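Local coordinates for motility protein B (Helicobacter pylori, PDB 3CYP) that probably fastens the flagellar motor's stator to the cell wall through this periplasmic OmpA-like domain and is thought to be needed for rotation, at residues R42-D47 / N106-I111; P34-I39 / A117-K122; I23-K28 / N129-H134; T11-N16 / T53-H58. One frame throughout, in Å; residues are numbered along the deposited sequence.

Contact 1: R42-D47 / N106-I111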
# COMPACT_ATOMS: atom_id res chain seq x y z
N ARG B 42 7.27 5.56 -3.88
CA ARG B 42 7.13 5.45 -5.33
C ARG B 42 8.21 4.55 -5.92
O ARG B 42 9.38 4.82 -5.74
CB ARG B 42 7.29 6.83 -5.99
CG ARG B 42 6.25 7.75 -5.54
CD ARG B 42 6.23 9.00 -6.36
NE ARG B 42 5.14 9.83 -5.87
CZ ARG B 42 4.81 11.00 -6.37
NH1 ARG B 42 5.52 11.53 -7.37
NH2 ARG B 42 3.80 11.67 -5.82
N GLY B 43 7.78 3.58 -6.72
CA GLY B 43 8.71 2.64 -7.35
C GLY B 43 8.86 2.87 -8.85
O GLY B 43 7.92 3.27 -9.53
N PHE B 44 10.09 2.63 -9.33
CA PHE B 44 10.45 2.86 -10.73
C PHE B 44 11.39 1.77 -11.21
O PHE B 44 12.01 1.03 -10.42
CB PHE B 44 11.16 4.17 -10.92
CG PHE B 44 10.47 5.38 -10.31
CD1 PHE B 44 9.70 6.22 -11.12
CD2 PHE B 44 10.61 5.69 -8.96
CE1 PHE B 44 9.08 7.34 -10.59
CE2 PHE B 44 10.02 6.84 -8.43
CZ PHE B 44 9.25 7.66 -9.25
N THR B 45 11.43 1.67 -12.55
CA THR B 45 12.39 0.85 -13.29
C THR B 45 13.04 1.61 -14.44
O THR B 45 12.61 2.69 -14.83
CB THR B 45 11.65 -0.36 -13.94
OG1 THR B 45 10.84 0.13 -15.02
CG2 THR B 45 10.78 -1.11 -12.92
N ASP B 46 14.09 1.01 -14.98
CA ASP B 46 14.58 1.38 -16.30
C ASP B 46 13.64 0.79 -17.36
O ASP B 46 12.58 0.23 -17.05
CB ASP B 46 16.04 0.90 -16.48
CG ASP B 46 16.21 -0.61 -16.39
OD1 ASP B 46 15.31 -1.35 -16.82
OD2 ASP B 46 17.28 -1.05 -15.94
N ASP B 47 14.06 0.88 -18.63
CA ASP B 47 13.20 0.46 -19.71
C ASP B 47 13.80 -0.75 -20.40
O ASP B 47 13.50 -1.01 -21.57
CB ASP B 47 13.00 1.62 -20.69
CG ASP B 47 14.25 1.96 -21.48
OD1 ASP B 47 15.33 1.39 -21.18
OD2 ASP B 47 14.15 2.82 -22.40
N ASN B 106 17.81 4.24 -12.77
CA ASN B 106 16.34 4.34 -12.84
C ASN B 106 15.60 3.28 -12.03
O ASN B 106 14.40 3.35 -11.87
CB ASN B 106 15.85 4.35 -14.30
CG ASN B 106 16.26 5.63 -15.05
OD1 ASN B 106 16.32 6.71 -14.46
ND2 ASN B 106 16.61 5.51 -16.35
N ASN B 107 16.32 2.27 -11.55
CA ASN B 107 15.75 1.21 -10.76
C ASN B 107 15.83 1.64 -9.30
O ASN B 107 16.83 1.43 -8.61
CB ASN B 107 16.53 -0.09 -11.00
CG ASN B 107 16.38 -0.55 -12.39
OD1 ASN B 107 15.26 -0.84 -12.83
ND2 ASN B 107 17.47 -0.53 -13.17
N ARG B 108 14.75 2.26 -8.83
CA ARG B 108 14.79 2.90 -7.51
C ARG B 108 13.41 3.11 -6.93
O ARG B 108 12.41 3.00 -7.62
CB ARG B 108 15.56 4.24 -7.56
CG ARG B 108 14.79 5.52 -7.91
CD ARG B 108 14.68 5.78 -9.34
NE ARG B 108 13.90 6.97 -9.68
CZ ARG B 108 13.30 7.11 -10.85
NH1 ARG B 108 13.43 6.18 -11.77
NH2 ARG B 108 12.54 8.15 -11.10
N VAL B 109 13.40 3.40 -5.64
CA VAL B 109 12.18 3.82 -4.93
C VAL B 109 12.50 5.20 -4.37
O VAL B 109 13.60 5.42 -3.85
CB VAL B 109 11.79 2.83 -3.85
CG1 VAL B 109 10.79 3.48 -2.87
CG2 VAL B 109 11.22 1.59 -4.46
N GLU B 110 11.54 6.13 -4.53
CA GLU B 110 11.64 7.51 -4.04
C GLU B 110 10.58 7.75 -2.98
O GLU B 110 9.46 7.21 -3.10
CB GLU B 110 11.46 8.54 -5.18
CG GLU B 110 12.51 8.38 -6.28
CD GLU B 110 12.33 9.34 -7.42
OE1 GLU B 110 13.18 9.30 -8.35
OE2 GLU B 110 11.34 10.12 -7.43
N ILE B 111 10.91 8.58 -2.00
CA ILE B 111 10.00 8.96 -0.91
C ILE B 111 9.44 10.35 -1.22
O ILE B 111 10.23 11.29 -1.41
CB ILE B 111 10.71 9.01 0.43
CG1 ILE B 111 11.17 7.59 0.86
CG2 ILE B 111 9.80 9.66 1.49
CD1 ILE B 111 10.03 6.59 1.14
O HOH W 1 11.88 5.46 -14.09

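Contact 2: P34-I39 / A117-K122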
# COMPACT_ATOMS: atom_id res chain seq x y z
N PRO B 34 4.97 15.94 11.58
CA PRO B 34 3.58 16.21 11.91
C PRO B 34 2.68 15.12 11.40
O PRO B 34 2.89 14.62 10.27
CB PRO B 34 3.33 17.55 11.20
CG PRO B 34 4.61 18.20 11.12
CD PRO B 34 5.58 17.05 10.84
N LYS B 35 1.66 14.78 12.18
CA LYS B 35 0.71 13.74 11.83
C LYS B 35 -0.00 13.98 10.51
O LYS B 35 -0.39 13.02 9.86
CB LYS B 35 -0.36 13.60 12.91
CG LYS B 35 0.15 13.06 14.21
CD LYS B 35 -0.97 12.99 15.27
CE LYS B 35 -1.66 14.34 15.55
NZ LYS B 35 -0.88 15.22 16.45
N ARG B 36 -0.14 15.24 10.11
CA ARG B 36 -0.86 15.54 8.88
C ARG B 36 -0.00 15.32 7.63
O ARG B 36 -0.52 15.42 6.51
CB ARG B 36 -1.45 16.97 8.90
CG ARG B 36 -2.68 17.05 9.74
CD ARG B 36 -3.14 18.49 9.99
NE ARG B 36 -3.43 19.24 8.78
CZ ARG B 36 -2.69 20.24 8.30
NH1 ARG B 36 -1.55 20.60 8.89
NH2 ARG B 36 -3.09 20.87 7.20
N VAL B 37 1.29 15.04 7.82
CA VAL B 37 2.18 14.80 6.70
C VAL B 37 2.07 13.29 6.38
O VAL B 37 2.24 12.42 7.26
CB VAL B 37 3.68 15.18 7.01
CG1 VAL B 37 4.61 14.72 5.86
CG2 VAL B 37 3.83 16.70 7.33
N HIS B 38 1.82 12.98 5.12
CA HIS B 38 1.81 11.60 4.66
C HIS B 38 2.96 11.37 3.68
O HIS B 38 3.60 12.31 3.19
CB HIS B 38 0.47 11.25 4.05
CG HIS B 38 -0.65 11.12 5.04
ND1 HIS B 38 -1.67 10.21 4.88
CD2 HIS B 38 -0.91 11.79 6.19
CE1 HIS B 38 -2.48 10.28 5.93
NE2 HIS B 38 -2.06 11.25 6.72
N ILE B 39 3.25 10.09 3.47
CA ILE B 39 4.40 9.63 2.70
C ILE B 39 3.91 8.67 1.62
O ILE B 39 3.17 7.74 1.92
CB ILE B 39 5.33 8.84 3.65
CG1 ILE B 39 5.83 9.78 4.77
CG2 ILE B 39 6.46 8.11 2.85
CD1 ILE B 39 6.77 10.76 4.32
N ALA B 117 1.87 23.94 3.64
CA ALA B 117 2.99 24.88 3.55
C ALA B 117 3.63 25.07 4.92
O ALA B 117 4.84 25.30 5.00
CB ALA B 117 2.50 26.22 3.03
N ASN B 118 2.85 25.04 5.98
CA ASN B 118 3.39 25.31 7.32
C ASN B 118 4.24 24.16 7.85
O ASN B 118 5.32 24.40 8.39
CB ASN B 118 2.28 25.62 8.29
CG ASN B 118 1.53 26.86 7.88
OD1 ASN B 118 2.17 27.85 7.51
ND2 ASN B 118 0.21 26.79 7.84
N ASP B 119 3.74 22.93 7.68
CA ASP B 119 4.49 21.73 8.09
C ASP B 119 5.76 21.52 7.26
O ASP B 119 6.70 20.85 7.71
CB ASP B 119 3.61 20.48 8.01
CG ASP B 119 2.59 20.40 9.13
OD1 ASP B 119 2.71 21.13 10.15
OD2 ASP B 119 1.62 19.61 9.00
N LEU B 120 5.80 22.04 6.05
CA LEU B 120 6.95 21.85 5.15
C LEU B 120 8.26 22.26 5.83
O LEU B 120 9.28 21.58 5.70
CB LEU B 120 6.72 22.62 3.84
CG LEU B 120 7.71 22.23 2.75
CD1 LEU B 120 7.03 22.09 1.38
CD2 LEU B 120 8.89 23.19 2.76
N SER B 121 8.22 23.35 6.61
CA SER B 121 9.40 23.85 7.31
C SER B 121 9.89 22.85 8.35
O SER B 121 11.10 22.65 8.51
CB SER B 121 9.07 25.18 8.00
OG SER B 121 10.24 25.75 8.57
N LYS B 122 8.95 22.26 9.07
CA LYS B 122 9.24 21.26 10.10
C LYS B 122 9.90 20.04 9.48
O LYS B 122 10.85 19.47 10.05
CB LYS B 122 7.99 20.87 10.86
CG LYS B 122 7.34 22.01 11.68
CD LYS B 122 6.11 21.54 12.40
CE LYS B 122 5.60 22.57 13.39
NZ LYS B 122 4.48 22.02 14.22
O HOH W 2 0.17 19.63 11.12

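Contact 3: I23-K28 / N129-H134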
# COMPACT_ATOMS: atom_id res chain seq x y z
N ILE B 23 16.61 2.67 4.86
CA ILE B 23 15.15 2.71 5.14
C ILE B 23 14.86 2.99 6.62
O ILE B 23 13.98 3.76 6.97
CB ILE B 23 14.45 1.41 4.69
CG1 ILE B 23 14.54 1.25 3.19
CG2 ILE B 23 12.97 1.40 5.14
CD1 ILE B 23 14.18 -0.12 2.70
N GLU B 24 15.69 2.43 7.51
CA GLU B 24 15.51 2.65 8.94
C GLU B 24 15.68 4.14 9.28
O GLU B 24 15.00 4.66 10.17
CB GLU B 24 16.58 1.82 9.67
CG GLU B 24 16.59 1.84 11.16
CD GLU B 24 17.75 0.96 11.65
OE1 GLU B 24 17.83 -0.19 11.16
OE2 GLU B 24 18.56 1.43 12.48
N ARG B 25 16.64 4.81 8.63
CA ARG B 25 16.85 6.26 8.90
C ARG B 25 15.62 7.06 8.49
O ARG B 25 15.20 8.03 9.16
CB ARG B 25 18.04 6.83 8.17
CG ARG B 25 19.37 6.32 8.59
CD ARG B 25 20.50 7.10 7.88
NE ARG B 25 20.80 8.41 8.47
CZ ARG B 25 21.86 9.17 8.11
NH1 ARG B 25 22.69 8.77 7.16
NH2 ARG B 25 22.10 10.33 8.68
N ILE B 26 15.08 6.68 7.34
CA ILE B 26 13.88 7.38 6.82
C ILE B 26 12.65 7.10 7.73
O ILE B 26 11.84 7.98 8.00
CB ILE B 26 13.62 6.99 5.34
CG1 ILE B 26 14.76 7.52 4.44
CG2 ILE B 26 12.23 7.45 4.87
CD1 ILE B 26 14.77 9.07 4.34
N ALA B 27 12.50 5.87 8.24
CA ALA B 27 11.43 5.55 9.20
C ALA B 27 11.57 6.41 10.43
O ALA B 27 10.59 6.95 10.94
CB ALA B 27 11.45 4.03 9.57
N LYS B 28 12.81 6.57 10.90
CA LYS B 28 13.08 7.39 12.05
C LYS B 28 12.54 8.79 11.85
O LYS B 28 11.87 9.33 12.74
CB LYS B 28 14.58 7.44 12.31
CG LYS B 28 14.99 8.30 13.50
CD LYS B 28 16.53 8.31 13.58
CE LYS B 28 17.05 9.25 14.67
NZ LYS B 28 18.54 9.44 14.52
N ASN B 129 18.37 17.76 10.47
CA ASN B 129 18.89 17.24 11.73
C ASN B 129 19.42 15.82 11.58
O ASN B 129 20.45 15.45 12.14
CB ASN B 129 17.82 17.24 12.81
CG ASN B 129 17.39 18.63 13.22
OD1 ASN B 129 16.35 18.80 13.84
ND2 ASN B 129 18.19 19.63 12.88
N GLU B 130 18.72 15.01 10.79
CA GLU B 130 19.17 13.64 10.56
C GLU B 130 20.35 13.54 9.58
O GLU B 130 21.30 12.79 9.83
CB GLU B 130 18.03 12.80 10.00
CG GLU B 130 18.39 11.33 9.72
CD GLU B 130 18.90 10.59 10.96
OE1 GLU B 130 18.53 10.97 12.10
OE2 GLU B 130 19.66 9.62 10.81
N PHE B 131 20.28 14.25 8.45
CA PHE B 131 21.19 14.00 7.33
C PHE B 131 22.31 15.05 7.24
O PHE B 131 23.26 14.83 6.49
CB PHE B 131 20.40 13.87 6.01
CG PHE B 131 19.54 12.62 5.95
CD1 PHE B 131 20.10 11.37 5.67
CD2 PHE B 131 18.18 12.68 6.23
CE1 PHE B 131 19.32 10.24 5.65
CE2 PHE B 131 17.40 11.54 6.20
CZ PHE B 131 17.97 10.31 5.91
N ASN B 132 22.21 16.12 8.03
CA ASN B 132 23.27 17.14 8.15
C ASN B 132 23.34 17.61 9.61
O ASN B 132 23.11 18.77 9.92
CB ASN B 132 23.00 18.31 7.19
CG ASN B 132 24.19 19.23 7.06
OD1 ASN B 132 24.58 19.90 8.02
ND2 ASN B 132 24.79 19.27 5.88
N PRO B 133 23.67 16.67 10.53
CA PRO B 133 23.49 16.86 11.99
C PRO B 133 23.95 18.16 12.68
O PRO B 133 23.22 18.71 13.52
CB PRO B 133 24.23 15.66 12.60
CG PRO B 133 24.36 14.69 11.54
CD PRO B 133 24.27 15.36 10.22
N HIS B 134 25.15 18.62 12.36
CA HIS B 134 25.70 19.81 13.02
C HIS B 134 25.43 21.06 12.19
O HIS B 134 24.36 21.19 11.58
CB HIS B 134 27.22 19.67 13.22
CG HIS B 134 27.60 18.78 14.37
ND1 HIS B 134 28.92 18.45 14.64
CD2 HIS B 134 26.85 18.15 15.30
CE1 HIS B 134 28.96 17.65 15.69
NE2 HIS B 134 27.72 17.45 16.11
O HOH W 3 20.14 7.68 12.46

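Contact 4: T11-N16 / T53-H58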
# COMPACT_ATOMS: atom_id res chain seq x y z
N THR B 11 16.24 -5.99 -12.71
CA THR B 11 15.13 -6.88 -12.37
C THR B 11 14.97 -7.20 -10.87
O THR B 11 13.98 -7.84 -10.48
CB THR B 11 15.21 -8.16 -13.19
OG1 THR B 11 16.43 -8.83 -12.88
CG2 THR B 11 15.16 -7.83 -14.66
N SER B 12 15.89 -6.70 -10.02
CA SER B 12 15.93 -7.06 -8.61
C SER B 12 14.93 -6.22 -7.83
O SER B 12 14.80 -5.02 -8.09
CB SER B 12 17.32 -6.79 -8.02
OG SER B 12 17.37 -7.22 -6.68
N ASP B 13 14.23 -6.87 -6.92
CA ASP B 13 13.46 -6.17 -5.87
C ASP B 13 14.01 -6.45 -4.47
O ASP B 13 13.35 -6.17 -3.46
CB ASP B 13 11.97 -6.49 -5.96
CG ASP B 13 11.65 -7.95 -5.75
OD1 ASP B 13 12.57 -8.80 -5.60
OD2 ASP B 13 10.45 -8.26 -5.75
N ALA B 14 15.23 -6.98 -4.41
CA ALA B 14 15.92 -7.27 -3.16
C ALA B 14 16.31 -6.00 -2.38
O ALA B 14 16.79 -5.03 -2.96
CB ALA B 14 17.16 -8.10 -3.43
N ILE B 15 16.10 -6.06 -1.05
CA ILE B 15 16.48 -4.99 -0.13
C ILE B 15 17.67 -5.49 0.69
O ILE B 15 17.51 -6.29 1.60
CB ILE B 15 15.28 -4.56 0.76
CG1 ILE B 15 14.19 -3.96 -0.14
CG2 ILE B 15 15.70 -3.53 1.81
CD1 ILE B 15 12.93 -3.65 0.61
N ASN B 16 18.88 -5.05 0.34
CA ASN B 16 20.07 -5.55 1.01
C ASN B 16 20.27 -4.84 2.34
O ASN B 16 19.44 -4.00 2.78
CB ASN B 16 21.30 -5.48 0.07
CG ASN B 16 21.78 -4.06 -0.25
OD1 ASN B 16 21.36 -3.06 0.36
ND2 ASN B 16 22.70 -3.96 -1.22
N THR B 53 12.99 -13.16 -15.17
CA THR B 53 12.22 -12.55 -14.08
C THR B 53 10.75 -12.97 -14.05
O THR B 53 10.23 -13.45 -15.05
CB THR B 53 12.30 -11.01 -14.14
OG1 THR B 53 11.74 -10.47 -12.94
CG2 THR B 53 11.53 -10.47 -15.33
N ARG B 54 10.08 -12.72 -12.93
CA ARG B 54 8.78 -13.34 -12.65
C ARG B 54 7.38 -12.74 -12.99
O ARG B 54 6.44 -13.46 -12.68
CB ARG B 54 8.72 -13.86 -11.21
CG ARG B 54 8.45 -12.81 -10.17
CD ARG B 54 8.22 -13.43 -8.81
NE ARG B 54 8.59 -12.51 -7.73
CZ ARG B 54 7.76 -11.66 -7.13
NH1 ARG B 54 6.47 -11.60 -7.46
NH2 ARG B 54 8.23 -10.87 -6.18
N PHE B 55 7.04 -11.56 -13.54
CA PHE B 55 7.40 -10.10 -13.49
C PHE B 55 7.12 -9.79 -14.94
O PHE B 55 8.00 -9.85 -15.81
CB PHE B 55 8.75 -9.53 -12.99
CG PHE B 55 8.77 -9.18 -11.52
CD1 PHE B 55 9.98 -8.97 -10.86
CD2 PHE B 55 7.60 -9.11 -10.77
CE1 PHE B 55 10.00 -8.68 -9.49
CE2 PHE B 55 7.63 -8.85 -9.41
CZ PHE B 55 8.82 -8.63 -8.77
N LYS B 56 5.84 -9.55 -15.19
CA LYS B 56 5.32 -9.51 -16.54
C LYS B 56 5.29 -8.09 -17.08
O LYS B 56 5.09 -7.88 -18.27
CB LYS B 56 3.93 -10.17 -16.56
CG LYS B 56 4.02 -11.64 -16.16
CD LYS B 56 2.74 -12.40 -16.36
CE LYS B 56 2.95 -13.89 -16.03
NZ LYS B 56 1.90 -14.77 -16.61
N SER B 57 5.52 -7.11 -16.20
CA SER B 57 5.62 -5.74 -16.64
C SER B 57 6.54 -4.97 -15.71
O SER B 57 6.79 -5.38 -14.61
CB SER B 57 4.25 -5.08 -16.64
OG SER B 57 3.78 -4.91 -15.31
N HIS B 58 7.00 -3.82 -16.18
CA HIS B 58 7.79 -2.95 -15.34
C HIS B 58 6.89 -2.39 -14.22
O HIS B 58 7.36 -2.12 -13.10
CB HIS B 58 8.41 -1.84 -16.16
CG HIS B 58 9.49 -2.30 -17.10
ND1 HIS B 58 9.26 -2.53 -18.43
CD2 HIS B 58 10.81 -2.51 -16.89
CE1 HIS B 58 10.39 -2.90 -19.01
NE2 HIS B 58 11.35 -2.90 -18.10
O HOH W 4 13.12 -10.50 -10.92

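Contact 1: R42-D47 / N106-I111
The guanidinium of R108 lies flat on the F44 ring, the planes 9° apart and CZ of R108 3.7 Å from the ring centroid, a stacked cation-pi pair. The crowded first torsion of R108 (chi1 88°) and a bend at chi2 fold the chain back over the neighbouring strand. The guanidinium's rotation is fixed at its edge: in a salt bridge NE and NH2 both reach OE1 of E110, side-on and from one face of the carboxylate (NE to OE1 2.8 Å). NH2 also bonds N92 O, while NH1 donates to N106 O and to a water that also bonds T45 O. CG and CD of E110 both come to 3.6 Å from F44 CE2. In the flanking loops, N107 holds D46 with both amide atoms: ND2 donates almost straight to D46 OD2 (2.8 Å), from above the carboxylate plane, and OD1 accepts from D46 N at 3.1 Å. In the backbone, R42 and E110 form an antiparallel hydrogen-bonded pair, R42 N to E110 O 2.9 Å and E110 N to R42 O 2.8 Å. Strands 38-44 and 108-114 are the inner pair of the sheet, flanked by 83-87 and 5-6 respectively, and V109 faces helix 58-75, where it touches R65.

Contact 2: P34-I39 / A117-K122
The chain at P34-V37 makes a type I beta turn, closed by V37 N to P34 O at 3.0 Å, and P34 brings its CA to 6.8 Å from that of D119. In this OmpA-like domain the turn leads into strand 38-44, and it packs against the first part of helix 117-131, which follows strand 108-114. D119 is the hub of the contact. Its carboxylate lies alongside the proline ring, the two side chains running past each other in opposite directions, with D119 CG 3.6 Å from P34 CG. V37 closes in on the aliphatic part: with CG1 anti to the backbone N (chi1 172°), CG2 is turned to the helix and comes to 3.8 Å from D119 CB. The extended chain of K122 adds its CD against P34 CG at 3.9 Å.

R36 meets the carboxylate of D119. A bend at chi3 (58°) turns the guanidinium back toward the helix, where NH1 forms a long salt bridge with D119 OD2 at 3.3 Å; the two planes are steeply inclined, 61° apart. The other terminal nitrogen, NH2, pairs with D116, whose OD1 also accepts from the backbone N of D119, so D116 bonds both R36 and the helix backbone. A water in the guanidinium plane completes the link, accepting from R36 NH1 at 3.0 Å and donating to D119 OD2 at 2.6 Å.

Contact 3: I23-K28 / N129-H134
Charge pairing dominates the contact: the carboxylate of E130 is shared between R25 and K28, which stand one turn apart on helix 17-30. E130 OE2 accepts on its anti lone pair from R25 NE at 2.9 Å and lies near the guanidinium plane, although the carboxylate is turned 79° from it. The other oxygen, E130 OE1, is met on its syn side by K28 NZ, also at 2.9 Å. E130 reaches both because its CG stands opposite the backbone N (chi1 -180°) and the chain then bends at chi2, whereas K28 stretches out fully. Two basic groups on one carboxylate would be expected to favour its charged form.

Weaker hydrogen bonds add to this. R25 NH2 makes a bent, weak bond to the carbonyl O of E130 (2.8 Å) and another weak one to OE2. A water also bridges the network, accepting from K28 NZ and donating to E130 OE2 at 2.6 Å.

F131 supplies the apolar part. It places CE1 over the middle of the R25 guanidinium, 3.7 Å from NE, but the planes are inclined by 33°. The neighbouring CZ touches I26 CD1 at 3.8 Å, and E130 CG lies over one face of the ring, toward its rim; Y22 and I2 also border this phenylalanine. The C-terminal helix 117-131 is thus joined by its last turn to helix 17-30 of the OmpA-like domain, through an inter-helix salt-bridge network of R25, K28 and E130 beside a small hydrophobic contact.

Contact 4: T11-N16 / T53-H58
The ionic part of this contact is a long salt bridge, D13 OD2 to R54 NH2 at 3.5 Å, with the carboxylate and guanidinium planes 54° apart. R54 NH2 has a firmer partner in N64, to whose OD1 it donates, so helix 58-75 helps to position the arginine. With its CG between the backbone N and the carbonyl carbon (chi1 62°), D13 presents OD2 to both R54 and F55.

The aromatic part centres on F55, which follows a cis peptide bond. Its ring turns its edge to D13, and OD2 lies near the ring plane 3.5 Å from CZ, the carboxylate standing almost perpendicular to the ring at 87°. The negative oxygen thus meets the positive rim of the aromatic. R54 in turn covers part of one face of that ring with its CG.

T11 and T53 meet loosely, T11 CB to T53 OG1 being 4.2 Å; a water donates to T11 O at 2.8 Å. Within 11-16, S12 OG accepts from A14 N at 3.1 Å, an ST turn.

Both segments are loops leading into helices: N16 is the N-cap of helix 17-30 and S57 that of helix 58-75, whose R65 and R68 also bind the carbonyls of S12 and D13.

Contact 1 is the buried one, pairing the two inner strands of the sheet, and its one stacked guanidinium is held by a carboxylate and a backbone carbonyl. Contact 2 is partly buried, and contacts 3 and 4 lie at the surface, where salt bridges do more of the joining. Contacts 2 and 3 both use helix 117-131, its start against the turn before strand 38-44 and its end against helix 17-30. Contact 4 ties two loops on the opposite side of the chain's centre from contacts 2 and 3, about 32 Å from contact 2 between centres. I111 packs on I39 and I26, linking contact 1 to contacts 2 and 3, and H58 of contact 4 touches T45.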